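Long-range contacts in DUF1460 domain-containing protein (Legionella pneumophila subsp. pneumophila, PDB 2IM9), which is of unknown function but belongs to the N-acetylmuramoyl-L-alanine amidase-like family of the papain-like peptidase clan, consistent with a role in hydrolysing amide bonds of peptidoglycan: residues L74-F85 and I185-Q193; Y98-A106 and F114-R122. All coordinates share one frame; numbering follows the deposited sequence.

Contact 1 of 2, residues L74-F85 and I185-Q193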
loop_
_atom_site.group_PDB
_atom_site.type_symbol
_atom_site.label_atom_id
_atom_site.label_comp_id
_atom_site.label_asym_id
_atom_site.label_seq_id
_atom_site.Cartn_x
_atom_site.Cartn_y
_atom_site.Cartn_z
ATOM N N LEU A 74 -4.109 -1.873 -10.765
ATOM C CA LEU A 74 -3.767 -0.662 -11.529
ATOM C C LEU A 74 -2.519 -0.851 -12.361
ATOM O O LEU A 74 -1.631 -1.648 -12.015
ATOM C CB LEU A 74 -3.551 0.527 -10.572
ATOM C CG LEU A 74 -4.762 0.889 -9.697
ATOM C CD1 LEU A 74 -4.501 2.156 -8.850
ATOM C CD2 LEU A 74 -5.978 1.097 -10.585
ATOM N N GLY A 75 -2.442 -0.082 -13.443
ATOM C CA GLY A 75 -1.245 -0.014 -14.269
ATOM C C GLY A 75 -0.918 1.429 -14.632
ATOM O O GLY A 75 -1.151 2.361 -13.844
ATOM N N GLU A 76 -0.346 1.618 -15.820
ATOM C CA GLU A 76 0.034 2.953 -16.280
ATOM C C GLU A 76 -1.020 3.562 -17.209
ATOM O O GLU A 76 -0.867 4.701 -17.658
ATOM C CB GLU A 76 1.408 2.926 -16.955
ATOM C CG GLU A 76 2.579 3.028 -15.966
ATOM C CD GLU A 76 2.651 1.834 -15.023
ATOM O OE1 GLU A 76 2.929 0.703 -15.501
ATOM O OE2 GLU A 76 2.411 2.029 -13.809
ATOM N N GLY A 77 -2.100 2.823 -17.454
ATOM C CA GLY A 77 -3.248 3.365 -18.179
ATOM C C GLY A 77 -3.344 2.938 -19.630
ATOM O O GLY A 77 -2.492 2.198 -20.148
ATOM N N PRO A 78 -4.374 3.434 -20.326
ATOM C CA PRO A 78 -4.534 3.117 -21.733
ATOM C C PRO A 78 -3.273 3.528 -22.483
ATOM O O PRO A 78 -2.629 4.523 -22.122
ATOM C CB PRO A 78 -5.724 4.006 -22.156
ATOM C CG PRO A 78 -6.511 4.213 -20.893
ATOM C CD PRO A 78 -5.435 4.337 -19.820
ATOM N N ASN A 79 -2.909 2.760 -23.501
ATOM C CA ASN A 79 -1.769 3.069 -24.336
ATOM C C ASN A 79 -0.418 2.968 -23.633
ATOM O O ASN A 79 0.594 3.367 -24.204
ATOM C CB ASN A 79 -1.925 4.468 -24.971
ATOM C CG ASN A 79 -3.288 4.659 -25.620
ATOM O OD1 ASN A 79 -3.647 3.916 -26.535
ATOM N ND2 ASN A 79 -4.050 5.662 -25.156
ATOM N N ALA A 80 -0.394 2.440 -22.406
ATOM C CA ALA A 80 0.876 2.333 -21.690
ATOM C C ALA A 80 1.820 1.334 -22.360
ATOM O O ALA A 80 1.374 0.408 -23.032
ATOM C CB ALA A 80 0.635 1.947 -20.229
ATOM N N ARG A 81 3.122 1.513 -22.167
ATOM C CA ARG A 81 4.093 0.667 -22.869
ATOM C C ARG A 81 4.098 -0.753 -22.301
ATOM O O ARG A 81 4.178 -1.721 -23.060
ATOM C CB ARG A 81 5.496 1.288 -22.784
ATOM C CG ARG A 81 6.612 0.458 -23.500
ATOM C CD ARG A 81 6.298 0.187 -24.966
ATOM N NE ARG A 81 7.482 -0.313 -25.674
ATOM C CZ ARG A 81 7.517 -0.540 -26.981
ATOM N NH1 ARG A 81 6.436 -0.306 -27.724
ATOM N NH2 ARG A 81 8.633 -0.984 -27.542
ATOM N N TYR A 82 4.047 -0.877 -20.969
ATOM C CA TYR A 82 4.226 -2.200 -20.332
ATOM C C TYR A 82 2.982 -2.726 -19.637
ATOM O O TYR A 82 2.745 -3.933 -19.633
ATOM C CB TYR A 82 5.406 -2.181 -19.335
ATOM C CG TYR A 82 6.654 -1.651 -19.987
ATOM C CD1 TYR A 82 7.370 -2.433 -20.898
ATOM C CD2 TYR A 82 7.110 -0.357 -19.711
ATOM C CE1 TYR A 82 8.521 -1.922 -21.549
ATOM C CE2 TYR A 82 8.264 0.159 -20.338
ATOM C CZ TYR A 82 8.951 -0.637 -21.258
ATOM O OH TYR A 82 10.066 -0.149 -21.898
ATOM N N ASP A 83 2.203 -1.840 -19.017
ATOM C CA ASP A 83 1.068 -2.282 -18.211
ATOM C C ASP A 83 -0.114 -1.353 -18.432
ATOM O O ASP A 83 -0.142 -0.247 -17.898
ATOM C CB ASP A 83 1.442 -2.321 -16.715
ATOM C CG ASP A 83 0.351 -2.943 -15.850
ATOM O OD1 ASP A 83 -0.806 -3.149 -16.344
ATOM O OD2 ASP A 83 0.653 -3.261 -14.676
ATOM N N GLN A 84 -1.075 -1.820 -19.231
ATOM C CA GLN A 84 -2.204 -0.984 -19.698
ATOM C C GLN A 84 -3.459 -1.139 -18.842
ATOM O O GLN A 84 -4.576 -0.773 -19.264
ATOM C CB GLN A 84 -2.500 -1.295 -21.178
ATOM C CG GLN A 84 -1.268 -1.058 -22.098
ATOM C CD GLN A 84 -1.572 -1.301 -23.579
ATOM O OE1 GLN A 84 -2.500 -2.042 -23.932
ATOM N NE2 GLN A 84 -0.780 -0.681 -24.443
ATOM N N PHE A 85 -3.285 -1.665 -17.629
ATOM C CA PHE A 85 -4.367 -1.604 -16.647
ATOM C C PHE A 85 -4.628 -0.132 -16.256
ATOM O O PHE A 85 -3.746 0.733 -16.444
ATOM C CB PHE A 85 -4.019 -2.450 -15.420
ATOM C CG PHE A 85 -4.604 -3.839 -15.450
ATOM C CD1 PHE A 85 -4.442 -4.662 -16.577
ATOM C CD2 PHE A 85 -5.354 -4.311 -14.378
ATOM C CE1 PHE A 85 -4.990 -5.936 -16.622
ATOM C CE2 PHE A 85 -5.908 -5.610 -14.408
ATOM C CZ PHE A 85 -5.708 -6.420 -15.541
ATOM N N ILE A 185 6.338 -12.886 -18.981
ATOM C CA ILE A 185 5.425 -12.089 -19.816
ATOM C C ILE A 185 4.171 -11.616 -19.077
ATOM O O ILE A 185 3.502 -10.674 -19.537
ATOM C CB ILE A 185 5.064 -12.807 -21.138
ATOM C CG1 ILE A 185 4.374 -14.146 -20.876
ATOM C CG2 ILE A 185 6.317 -12.971 -22.008
ATOM C CD1 ILE A 185 3.711 -14.703 -22.117
ATOM N N ASP A 186 3.862 -12.233 -17.932
ATOM C CA ASP A 186 2.697 -11.832 -17.113
ATOM C C ASP A 186 2.812 -10.390 -16.611
ATOM O O ASP A 186 1.818 -9.750 -16.289
ATOM C CB ASP A 186 2.524 -12.761 -15.909
ATOM C CG ASP A 186 1.836 -14.067 -16.268
ATOM O OD1 ASP A 186 1.554 -14.308 -17.468
ATOM O OD2 ASP A 186 1.603 -14.850 -15.324
ATOM N N THR A 187 4.028 -9.883 -16.548
ATOM C CA THR A 187 4.235 -8.477 -16.210
ATOM C C THR A 187 3.687 -7.535 -17.276
ATOM O O THR A 187 3.267 -6.421 -16.964
ATOM C CB THR A 187 5.733 -8.188 -15.985
ATOM O OG1 THR A 187 6.103 -8.740 -14.722
ATOM C CG2 THR A 187 6.017 -6.693 -15.959
ATOM N N ILE A 188 3.716 -7.982 -18.528
ATOM C CA ILE A 188 3.316 -7.139 -19.644
ATOM C C ILE A 188 1.842 -7.352 -19.922
ATOM O O ILE A 188 1.446 -8.397 -20.463
ATOM C CB ILE A 188 4.139 -7.451 -20.927
ATOM C CG1 ILE A 188 5.639 -7.430 -20.623
ATOM C CG2 ILE A 188 3.740 -6.481 -22.083
ATOM C CD1 ILE A 188 6.192 -6.055 -20.231
ATOM N N ARG A 189 1.044 -6.347 -19.569
ATOM C CA ARG A 189 -0.410 -6.450 -19.654
ATOM C C ARG A 189 -0.933 -5.514 -20.741
ATOM O O ARG A 189 -1.010 -4.303 -20.548
ATOM C CB ARG A 189 -1.057 -6.174 -18.288
ATOM C CG ARG A 189 -0.628 -7.191 -17.219
ATOM C CD ARG A 189 -1.480 -7.117 -15.984
ATOM N NE ARG A 189 -1.324 -5.842 -15.276
ATOM C CZ ARG A 189 -1.869 -5.588 -14.095
ATOM N NH1 ARG A 189 -2.586 -6.522 -13.486
ATOM N NH2 ARG A 189 -1.679 -4.408 -13.511
ATOM N N LEU A 190 -1.250 -6.089 -21.902
ATOM C CA LEU A 190 -1.668 -5.312 -23.059
ATOM C C LEU A 190 -3.147 -5.555 -23.310
ATOM O O LEU A 190 -3.629 -6.665 -23.117
ATOM C CB LEU A 190 -0.834 -5.701 -24.281
ATOM C CG LEU A 190 0.689 -5.581 -24.142
ATOM C CD1 LEU A 190 1.400 -6.066 -25.417
ATOM C CD2 LEU A 190 1.126 -4.163 -23.755
ATOM N N GLN A 191 -3.875 -4.524 -23.727
ATOM C CA GLN A 191 -5.323 -4.669 -23.874
ATOM C C GLN A 191 -5.677 -5.547 -25.064
ATOM O O GLN A 191 -6.608 -6.354 -24.995
ATOM C CB GLN A 191 -6.005 -3.306 -23.943
ATOM C CG GLN A 191 -5.755 -2.486 -22.677
ATOM C CD GLN A 191 -6.904 -1.569 -22.326
ATOM O OE1 GLN A 191 -7.980 -2.028 -21.933
ATOM N NE2 GLN A 191 -6.678 -0.261 -22.449
ATOM N N LYS A 192 -4.907 -5.389 -26.137
ATOM C CA LYS A 192 -4.998 -6.220 -27.335
ATOM C C LYS A 192 -3.924 -7.308 -27.183
ATOM O O LYS A 192 -2.730 -7.003 -27.130
ATOM C CB LYS A 192 -4.748 -5.337 -28.563
ATOM C CG LYS A 192 -5.029 -5.971 -29.920
ATOM C CD LYS A 192 -5.087 -4.866 -30.976
ATOM C CE LYS A 192 -5.035 -5.391 -32.405
ATOM N NZ LYS A 192 -5.275 -4.261 -33.365
ATOM N N GLN A 193 -4.354 -8.567 -27.082
ATOM C CA GLN A 193 -3.434 -9.683 -26.844
ATOM C C GLN A 193 -2.461 -9.880 -28.006
ATOM O O GLN A 193 -2.882 -9.958 -29.165
ATOM C CB GLN A 193 -4.212 -10.980 -26.586
ATOM C CG GLN A 193 -3.325 -12.195 -26.350
ATOM C CD GLN A 193 -4.099 -13.497 -26.330
ATOM O OE1 GLN A 193 -4.845 -13.812 -27.264
ATOM N NE2 GLN A 193 -3.918 -14.269 -25.264
HETATM O O HOH W 1 -4.588 0.547 -24.168
HETATM O O HOH W 2 2.298 -5.533 -14.600
HETATM O O HOH W 3 -3.097 -3.121 -26.514
#
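Arg189 meets Asp83 side-on, and the pair forms a two-pronged salt bridge. NE of Arg189 donates to OD1 of Asp83 at 2.9 Å from above the carboxylate plane, while Arg189 NH2 reaches the syn lone pair of Asp83 OD2 at 2.8 Å. The two planes stand 66° apart, so the grip is twisted rather than coplanar. A bend at chi3 (-65°) turns the guanidinium flat onto the Phe85 ring: the planes differ by 3° and Arg189 CZ lies 3.6 Å from the ring centroid, a cation-pi stack over the face.

The acceptors on Asp83 are well used. OD1 also takes the N-H of Phe85, two residues on, closing an Asx turn; this donor and Arg189 NE come from opposite faces of the carboxylate. OD2 additionally receives water 2, which also donates to Thr187 O, and forms a salt bridge with Arg133. The remaining guanidinium nitrogen, NH1, donates to Gly72 O.

Backbone bonds flank this pair. Arg189 N gives to Tyr82 O at 3.0 Å, and Gln84 N to Arg189 O at 2.8 Å. The extended Gln84 side chain then spends both ends of its amide: OE1 accepts Gln191 N at 2.8 Å and a bond from water 3, and NE2 donates to Ala80 O at 2.8 Å. Gln191 directs its own OE1 to Ser27 N. At the other margin, Ile188 CD1 touches the edge of the Tyr82 ring.

Arg189 thus bonds through both its N and its O to Tyr82 and Gln84, the residues flanking Asp83, which is the pattern of a parallel beta bridge; it stands alone between two irregular loops, reinforced by a salt bridge and a cation-pi stack.

Contact 2 of 2, residues Y98-A106 and F114-R122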
loop_
_atom_site.group_PDB
_atom_site.type_symbol
_atom_site.label_atom_id
_atom_site.label_comp_id
_atom_site.label_asym_id
_atom_site.label_seq_id
_atom_site.Cartn_x
_atom_site.Cartn_y
_atom_site.Cartn_z
ATOM N N TYR A 98 -5.747 -0.110 -2.861
ATOM C CA TYR A 98 -6.738 0.386 -1.918
ATOM C C TYR A 98 -6.167 1.521 -1.076
ATOM O O TYR A 98 -6.757 2.589 -0.965
ATOM C CB TYR A 98 -7.241 -0.755 -1.036
ATOM C CG TYR A 98 -8.280 -0.357 -0.030
ATOM C CD1 TYR A 98 -9.502 0.195 -0.429
ATOM C CD2 TYR A 98 -8.068 -0.574 1.341
ATOM C CE1 TYR A 98 -10.468 0.553 0.523
ATOM C CE2 TYR A 98 -9.016 -0.212 2.283
ATOM C CZ TYR A 98 -10.214 0.329 1.868
ATOM O OH TYR A 98 -11.149 0.664 2.812
ATOM N N VAL A 99 -5.006 1.290 -0.474
ATOM C CA VAL A 99 -4.420 2.310 0.392
ATOM C C VAL A 99 -4.083 3.567 -0.422
ATOM O O VAL A 99 -4.393 4.690 -0.000
ATOM C CB VAL A 99 -3.220 1.719 1.155
ATOM C CG1 VAL A 99 -2.375 2.810 1.805
ATOM C CG2 VAL A 99 -3.725 0.754 2.224
ATOM N N ASN A 100 -3.481 3.375 -1.595
ATOM C CA ASN A 100 -3.126 4.507 -2.456
ATOM C C ASN A 100 -4.347 5.321 -2.883
ATOM O O ASN A 100 -4.316 6.561 -2.896
ATOM C CB ASN A 100 -2.419 3.999 -3.711
ATOM C CG ASN A 100 -0.932 3.793 -3.493
ATOM O OD1 ASN A 100 -0.306 4.519 -2.733
ATOM N ND2 ASN A 100 -0.359 2.809 -4.183
ATOM N N THR A 101 -5.407 4.620 -3.248
ATOM C CA THR A 101 -6.616 5.301 -3.719
ATOM C C THR A 101 -7.273 6.069 -2.565
ATOM O O THR A 101 -7.593 7.255 -2.705
ATOM C CB THR A 101 -7.599 4.326 -4.344
ATOM O OG1 THR A 101 -6.958 3.694 -5.460
ATOM C CG2 THR A 101 -8.830 5.075 -4.821
ATOM N N VAL A 102 -7.427 5.416 -1.417
ATOM C CA VAL A 102 -8.051 6.079 -0.263
ATOM C C VAL A 102 -7.253 7.320 0.175
ATOM O O VAL A 102 -7.833 8.400 0.356
ATOM C CB VAL A 102 -8.252 5.117 0.927
ATOM C CG1 VAL A 102 -8.672 5.916 2.180
ATOM C CG2 VAL A 102 -9.303 4.059 0.567
ATOM N N LEU A 103 -5.936 7.165 0.333
ATOM C CA LEU A 103 -5.090 8.287 0.739
ATOM C C LEU A 103 -5.187 9.457 -0.230
ATOM O O LEU A 103 -5.342 10.603 0.198
ATOM C CB LEU A 103 -3.628 7.856 0.892
ATOM C CG LEU A 103 -3.340 6.977 2.109
ATOM C CD1 LEU A 103 -1.862 6.560 2.091
ATOM C CD2 LEU A 103 -3.727 7.680 3.416
ATOM N N SER A 104 -5.112 9.168 -1.526
ATOM C CA SER A 104 -5.162 10.225 -2.537
ATOM C C SER A 104 -6.523 10.920 -2.573
ATOM O O SER A 104 -6.572 12.134 -2.754
ATOM C CB SER A 104 -4.765 9.689 -3.915
ATOM O OG SER A 104 -3.463 9.118 -3.864
ATOM N N LEU A 105 -7.616 10.177 -2.388
ATOM C CA LEU A 105 -8.950 10.803 -2.269
ATOM C C LEU A 105 -9.015 11.680 -1.012
ATOM O O LEU A 105 -9.543 12.792 -1.049
ATOM C CB LEU A 105 -10.077 9.755 -2.224
ATOM C CG LEU A 105 -10.376 9.040 -3.553
ATOM C CD1 LEU A 105 -11.129 7.738 -3.324
ATOM C CD2 LEU A 105 -11.159 9.976 -4.493
ATOM N N ALA A 106 -8.463 11.180 0.091
ATOM C CA ALA A 106 -8.545 11.912 1.356
ATOM C C ALA A 106 -7.742 13.199 1.314
ATOM O O ALA A 106 -8.113 14.184 1.951
ATOM C CB ALA A 106 -8.087 11.031 2.531
ATOM N N PHE A 114 -7.305 14.790 -7.042
ATOM C CA PHE A 114 -7.121 13.346 -6.753
ATOM C C PHE A 114 -6.168 12.707 -7.770
ATOM O O PHE A 114 -5.257 11.942 -7.413
ATOM C CB PHE A 114 -8.458 12.593 -6.753
ATOM C CG PHE A 114 -8.316 11.106 -7.013
ATOM C CD1 PHE A 114 -7.896 10.255 -5.996
ATOM C CD2 PHE A 114 -8.562 10.573 -8.274
ATOM C CE1 PHE A 114 -7.737 8.884 -6.215
ATOM C CE2 PHE A 114 -8.413 9.194 -8.499
ATOM C CZ PHE A 114 -8.011 8.362 -7.457
ATOM N N GLN A 115 -6.392 13.003 -9.044
ATOM C CA GLN A 115 -5.541 12.457 -10.094
ATOM C C GLN A 115 -4.081 12.823 -9.850
ATOM O O GLN A 115 -3.183 11.974 -9.927
ATOM C CB GLN A 115 -6.017 12.979 -11.448
ATOM C CG GLN A 115 -7.234 12.256 -11.948
ATOM C CD GLN A 115 -7.919 12.951 -13.098
ATOM O OE1 GLN A 115 -7.647 14.117 -13.391
ATOM N NE2 GLN A 115 -8.845 12.254 -13.729
ATOM N N GLU A 116 -3.848 14.078 -9.475
ATOM C CA GLU A 116 -2.500 14.571 -9.249
ATOM C C GLU A 116 -1.880 13.914 -8.008
ATOM O O GLU A 116 -0.724 13.481 -8.022
ATOM C CB GLU A 116 -2.548 16.085 -9.072
ATOM C CG GLU A 116 -1.189 16.737 -9.137
ATOM N N CYS A 117 -2.662 13.838 -6.937
ATOM C CA CYS A 117 -2.214 13.229 -5.688
ATOM C C CYS A 117 -1.880 11.753 -5.902
ATOM O O CYS A 117 -0.879 11.241 -5.384
ATOM C CB CYS A 117 -3.288 13.357 -4.605
ATOM S SG CYS A 117 -3.521 15.019 -3.900
ATOM N N LEU A 118 -2.735 11.070 -6.651
ATOM C CA LEU A 118 -2.516 9.645 -6.898
ATOM C C LEU A 118 -1.251 9.439 -7.716
ATOM O O LEU A 118 -0.435 8.571 -7.392
ATOM C CB LEU A 118 -3.718 9.003 -7.600
ATOM C CG LEU A 118 -3.572 7.479 -7.760
ATOM C CD1 LEU A 118 -3.527 6.758 -6.397
ATOM C CD2 LEU A 118 -4.705 6.923 -8.625
ATOM N N LYS A 119 -1.075 10.252 -8.749
ATOM C CA LYS A 119 0.139 10.155 -9.578
ATOM C C LYS A 119 1.389 10.314 -8.696
ATOM O O LYS A 119 2.330 9.523 -8.795
ATOM C CB LYS A 119 0.120 11.168 -10.731
ATOM C CG LYS A 119 1.238 10.954 -11.747
ATOM C CD LYS A 119 1.087 11.881 -12.975
ATOM C CE LYS A 119 1.262 13.343 -12.631
ATOM N NZ LYS A 119 0.910 14.205 -13.820
ATOM N N HIS A 120 1.384 11.308 -7.802
ATOM C CA HIS A 120 2.545 11.537 -6.949
ATOM C C HIS A 120 2.719 10.554 -5.799
ATOM O O HIS A 120 3.783 10.506 -5.210
ATOM C CB HIS A 120 2.569 12.984 -6.436
ATOM C CG HIS A 120 3.055 13.950 -7.460
ATOM N ND1 HIS A 120 2.225 14.510 -8.406
ATOM C CD2 HIS A 120 4.297 14.420 -7.719
ATOM C CE1 HIS A 120 2.933 15.308 -9.190
ATOM N NE2 HIS A 120 4.191 15.273 -8.790
ATOM N N THR A 121 1.692 9.770 -5.484
ATOM C CA THR A 121 1.791 8.763 -4.432
ATOM C C THR A 121 2.239 7.417 -5.025
ATOM O O THR A 121 2.986 6.668 -4.374
ATOM C CB THR A 121 0.435 8.594 -3.674
ATOM O OG1 THR A 121 0.014 9.865 -3.154
ATOM C CG2 THR A 121 0.587 7.654 -2.498
ATOM N N ARG A 122 1.789 7.139 -6.254
ATOM C CA ARG A 122 2.049 5.859 -6.920
ATOM C C ARG A 122 3.402 5.797 -7.589
ATOM O O ARG A 122 3.964 4.708 -7.718
ATOM C CB ARG A 122 0.993 5.564 -7.990
ATOM C CG ARG A 122 -0.357 5.168 -7.448
ATOM C CD ARG A 122 -1.226 4.692 -8.640
ATOM N NE ARG A 122 -0.768 3.390 -9.129
ATOM C CZ ARG A 122 -0.713 3.045 -10.414
ATOM N NH1 ARG A 122 -1.076 3.921 -11.360
ATOM N NH2 ARG A 122 -0.284 1.826 -10.755
HETATM O O HOH W 4 -0.838 1.411 -6.730
#
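Ser104 is the knob of this helix pair, its side chain seated among Phe114, Cys117, Leu118 and Thr121 of the facing helix. Ser104 CA lies 5.1 Å from Leu118 CA, so the helices approach closely at the serine, whose short side chain fits between those four residues. The axes of the short segments come to 8.3 Å, with their directions 135° apart.

Van der Waals contacts surround the knob. Leu118 packs its CD1 methyl against two oxygens, 3.6 Å from Asn100 O and beside Ser104 OG. Phe114, whose CG is anti to its backbone N (chi1 157°), turns its ring edge toward the Ser104 and Leu105 backbone. Leu105 CD2 comes against that ring off-centre, 4.1 Å from the centroid, in an apolar CH-pi contact.

Hydrogen bonding by the central hydroxyls stays within each helix. Ser104 OG donates to Asn100 O at 2.9 Å, reaching it from the face opposite Ser104 N; Thr121 OG1 donates to Cys117 O at 2.8 Å, from above the carbonyl plane.

Polar bridging occurs at the Asn100 end. Water 4 accepts from Asn100 ND2 and Arg122 NE, while Arg122 NH1 bonds to Gly75 O and Asn100 OD1 to Trp141. The Asn100 and Thr121 side chains run past each other in opposite directions, with Asn100 OD1 3.3 Å from Thr121 CG2.

Cys117 also carries a disulfide to Cys327, tying the second helix to the C-terminal tail. Because the Ser104 and Thr121 hydroxyls spend their protons on carbonyls one turn back, the buried segments are held mainly by van der Waals fit, without a direct polar bond between them; a water links Asn100 to Arg122.

The centres of the two contacts lie about 20 Å apart, and contact 2 is nested within the chain loop that contact 1 closes: 74-85 comes first, then helices 95-107 and 111-122, then 185-193. Contact 1 sits about 20 Å from the chain centre, where it ties together the loops preceding helices 95-107 and 195-209; contact 2 is buried nearer the centre, with helix 95-107 packed on strand 264-275 of the antiparallel sheet. They meet directly at Arg122, whose NH1 is 2.9 Å from Gly75 O, a probable hydrogen bond, while its NH2 packs on Leu74. The peripheral loop pair is thereby coupled to the helical layer, both within the amidase-like part of the chain.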